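Local coordinates for protein Endonuclease/exonuclease/phosphatase (PDB 3TEB) that probably acts as a magnesium-dependent hydrolase, possibly a nuclease, of the endonuclease/exonuclease/phosphatase family with its DNase I-like fold, at residues Asp107-Gln115 and Glu152-Ile161. Sequence-based numbering, arbitrary orientation.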
# COMPACT_ATOMS: atom_id res chain seq x y z
N ASP A 107 -10.57 -7.74 6.10
CA ASP A 107 -11.48 -7.86 4.98
C ASP A 107 -10.72 -7.79 3.67
O ASP A 107 -9.67 -7.17 3.58
CB ASP A 107 -12.57 -6.78 5.04
CG ASP A 107 -13.89 -7.23 4.40
OD1 ASP A 107 -13.87 -8.23 3.63
OD2 ASP A 107 -14.93 -6.58 4.66
N GLU A 108 -11.28 -8.48 2.68
CA GLU A 108 -10.79 -8.49 1.31
C GLU A 108 -12.02 -8.29 0.47
O GLU A 108 -12.97 -9.07 0.57
CB GLU A 108 -10.20 -9.86 1.01
CG GLU A 108 -9.06 -10.24 1.94
CD GLU A 108 -8.76 -11.74 1.96
OE1 GLU A 108 -9.10 -12.45 0.97
OE2 GLU A 108 -8.18 -12.20 2.97
N PHE A 109 -12.03 -7.24 -0.35
CA PHE A 109 -13.21 -6.93 -1.17
C PHE A 109 -12.85 -6.06 -2.36
O PHE A 109 -11.80 -5.42 -2.36
CB PHE A 109 -14.27 -6.22 -0.32
CG PHE A 109 -13.82 -4.91 0.22
CD1 PHE A 109 -12.98 -4.84 1.33
CD2 PHE A 109 -14.20 -3.73 -0.39
CE1 PHE A 109 -12.54 -3.63 1.82
CE2 PHE A 109 -13.76 -2.52 0.09
CZ PHE A 109 -12.93 -2.47 1.20
N TYR A 110 -13.74 -6.04 -3.35
CA TYR A 110 -13.55 -5.20 -4.53
C TYR A 110 -14.06 -3.81 -4.26
O TYR A 110 -15.20 -3.62 -3.84
CB TYR A 110 -14.28 -5.78 -5.74
CG TYR A 110 -13.52 -6.93 -6.37
CD1 TYR A 110 -12.39 -6.71 -7.13
CD2 TYR A 110 -13.94 -8.25 -6.19
CE1 TYR A 110 -11.69 -7.76 -7.69
CE2 TYR A 110 -13.26 -9.31 -6.75
CZ TYR A 110 -12.13 -9.07 -7.50
OH TYR A 110 -11.42 -10.11 -8.06
N CYS A 111 -13.20 -2.83 -4.50
CA CYS A 111 -13.63 -1.45 -4.44
C CYS A 111 -14.09 -0.95 -5.83
O CYS A 111 -14.50 0.20 -5.99
CB CYS A 111 -12.51 -0.58 -3.90
SG CYS A 111 -11.22 -0.28 -5.10
N THR A 112 -14.01 -1.80 -6.83
CA THR A 112 -14.34 -1.39 -8.19
C THR A 112 -15.65 -2.01 -8.67
O THR A 112 -16.15 -2.97 -8.08
CB THR A 112 -13.20 -1.76 -9.14
OG1 THR A 112 -12.90 -3.15 -8.99
CG2 THR A 112 -11.97 -0.97 -8.80
N PHE A 113 -16.21 -1.46 -9.74
CA PHE A 113 -17.36 -2.08 -10.37
C PHE A 113 -16.96 -3.43 -11.00
O PHE A 113 -17.66 -4.43 -10.82
CB PHE A 113 -17.98 -1.15 -11.41
CG PHE A 113 -19.16 -1.75 -12.12
CD1 PHE A 113 -20.43 -1.71 -11.55
CD2 PHE A 113 -19.00 -2.38 -13.36
CE1 PHE A 113 -21.52 -2.27 -12.20
CE2 PHE A 113 -20.09 -2.94 -14.03
CZ PHE A 113 -21.36 -2.88 -13.44
N ALA A 114 -15.85 -3.44 -11.74
CA ALA A 114 -15.28 -4.68 -12.25
C ALA A 114 -14.86 -5.58 -11.10
O ALA A 114 -14.22 -5.11 -10.15
CB ALA A 114 -14.08 -4.38 -13.11
N GLN A 115 -15.22 -6.85 -11.17
CA GLN A 115 -14.89 -7.82 -10.13
C GLN A 115 -14.48 -9.17 -10.71
O GLN A 115 -14.54 -10.17 -10.02
CB GLN A 115 -16.08 -8.01 -9.21
CG GLN A 115 -16.47 -6.77 -8.52
CD GLN A 115 -17.75 -6.89 -7.76
OE1 GLN A 115 -18.20 -7.98 -7.46
NE2 GLN A 115 -18.33 -5.77 -7.42
N GLU A 152 -14.31 3.00 -14.67
CA GLU A 152 -14.37 3.16 -13.22
C GLU A 152 -14.41 4.62 -12.78
O GLU A 152 -13.64 5.44 -13.27
CB GLU A 152 -13.19 2.47 -12.53
CG GLU A 152 -12.98 1.01 -12.89
CD GLU A 152 -14.06 0.06 -12.37
OE1 GLU A 152 -14.73 0.38 -11.35
OE2 GLU A 152 -14.20 -1.02 -12.99
N ASP A 153 -15.31 4.93 -11.85
CA ASP A 153 -15.34 6.23 -11.20
C ASP A 153 -14.55 6.17 -9.89
O ASP A 153 -14.97 5.53 -8.92
CB ASP A 153 -16.78 6.66 -10.94
CG ASP A 153 -16.87 7.99 -10.21
OD1 ASP A 153 -16.47 9.02 -10.79
OD2 ASP A 153 -17.35 8.02 -9.06
N MSE A 154 -13.41 6.85 -9.86
CA MSE A 154 -12.54 6.90 -8.69
C MSE A 154 -13.28 7.40 -7.43
O MSE A 154 -13.05 6.89 -6.32
CB MSE A 154 -11.33 7.78 -9.00
CG MSE A 154 -10.51 8.24 -7.79
SE MSE A 154 -8.87 7.23 -7.47
CE MSE A 154 -7.87 7.68 -9.10
N GLY A 155 -14.16 8.37 -7.60
CA GLY A 155 -14.99 8.83 -6.50
C GLY A 155 -15.79 7.70 -5.87
O GLY A 155 -15.61 7.39 -4.69
N LYS A 156 -16.65 7.08 -6.68
CA LYS A 156 -17.48 5.94 -6.28
C LYS A 156 -16.66 4.85 -5.59
O LYS A 156 -17.04 4.34 -4.54
CB LYS A 156 -18.19 5.34 -7.49
CG LYS A 156 -19.53 5.98 -7.88
CD LYS A 156 -20.44 4.92 -8.55
CE LYS A 156 -21.66 5.52 -9.24
NZ LYS A 156 -21.30 6.20 -10.52
N ASN A 157 -15.53 4.51 -6.20
CA ASN A 157 -14.67 3.47 -5.67
C ASN A 157 -14.18 3.79 -4.26
O ASN A 157 -14.25 2.93 -3.36
CB ASN A 157 -13.48 3.22 -6.60
CG ASN A 157 -13.91 2.63 -7.94
OD1 ASN A 157 -15.07 2.27 -8.14
ND2 ASN A 157 -12.96 2.54 -8.87
N ILE A 158 -13.72 5.02 -4.06
CA ILE A 158 -13.28 5.45 -2.75
C ILE A 158 -14.44 5.41 -1.75
O ILE A 158 -14.27 4.95 -0.61
CB ILE A 158 -12.58 6.84 -2.80
CG1 ILE A 158 -11.21 6.70 -3.46
CG2 ILE A 158 -12.42 7.42 -1.39
CD1 ILE A 158 -10.52 7.99 -3.71
N GLN A 159 -15.62 5.85 -2.18
CA GLN A 159 -16.82 5.73 -1.37
C GLN A 159 -17.09 4.27 -0.94
O GLN A 159 -17.42 4.01 0.22
CB GLN A 159 -18.04 6.33 -2.07
CG GLN A 159 -18.12 7.86 -2.04
CD GLN A 159 -18.02 8.46 -0.61
OE1 GLN A 159 -17.24 9.39 -0.38
NE2 GLN A 159 -18.82 7.93 0.33
N THR A 160 -16.91 3.31 -1.85
CA THR A 160 -17.00 1.90 -1.47
C THR A 160 -16.03 1.53 -0.35
O THR A 160 -16.41 0.86 0.59
CB THR A 160 -16.77 0.97 -2.67
OG1 THR A 160 -17.70 1.29 -3.70
CG2 THR A 160 -16.96 -0.49 -2.28
N ILE A 161 -14.77 1.97 -0.45
CA ILE A 161 -13.81 1.66 0.60
C ILE A 161 -14.32 2.25 1.92
O ILE A 161 -14.46 1.53 2.93
CB ILE A 161 -12.39 2.18 0.27
CG1 ILE A 161 -11.82 1.45 -0.95
CG2 ILE A 161 -11.44 2.00 1.45
CD1 ILE A 161 -10.59 2.12 -1.60
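Glu152 turns its carboxylate onto the loop that follows strand 105-110 and takes two consecutive backbone N-H groups. Phe113 N reaches Glu152 OE1 at 2.9 Å and Ala114 N reaches Glu152 OE2 at 3.2 Å, each on the syn lone pair. A bend in the Glu152 chain (chi2 -69°) brings both oxygens round to these donors, while Thr112 CB packs against OE1 at 3.4 Å. Further along, Thr112 CG2 lies 3.6 Å from Asn157 ND2. The helix then closes on the strand end: Ile161 CG1 meets Cys111 CB at 3.6 Å, and Ile161 CA sits at the edge of the Phe109 ring. Within the loop, Thr112 OG1 donates to Ala114 O at 2.6 Å and accepts from Arg123 N, which probably steadies the turn that presents the two amides. One residue on from Glu152, Asp153 N-caps helix 154-162, its OD2 accepting from Lys156 N. With an alanine at Glu152 both amides would probably lose their acceptor, leaving the loop freer to shift. Ile161 also touches Ile125 and Tyr140, so the helix lies against strands 124-132 and 135-143 of this DNase I-like fold, where one buried carboxylate, gripped by two bonds, ties the loop to the segment leading into the helix.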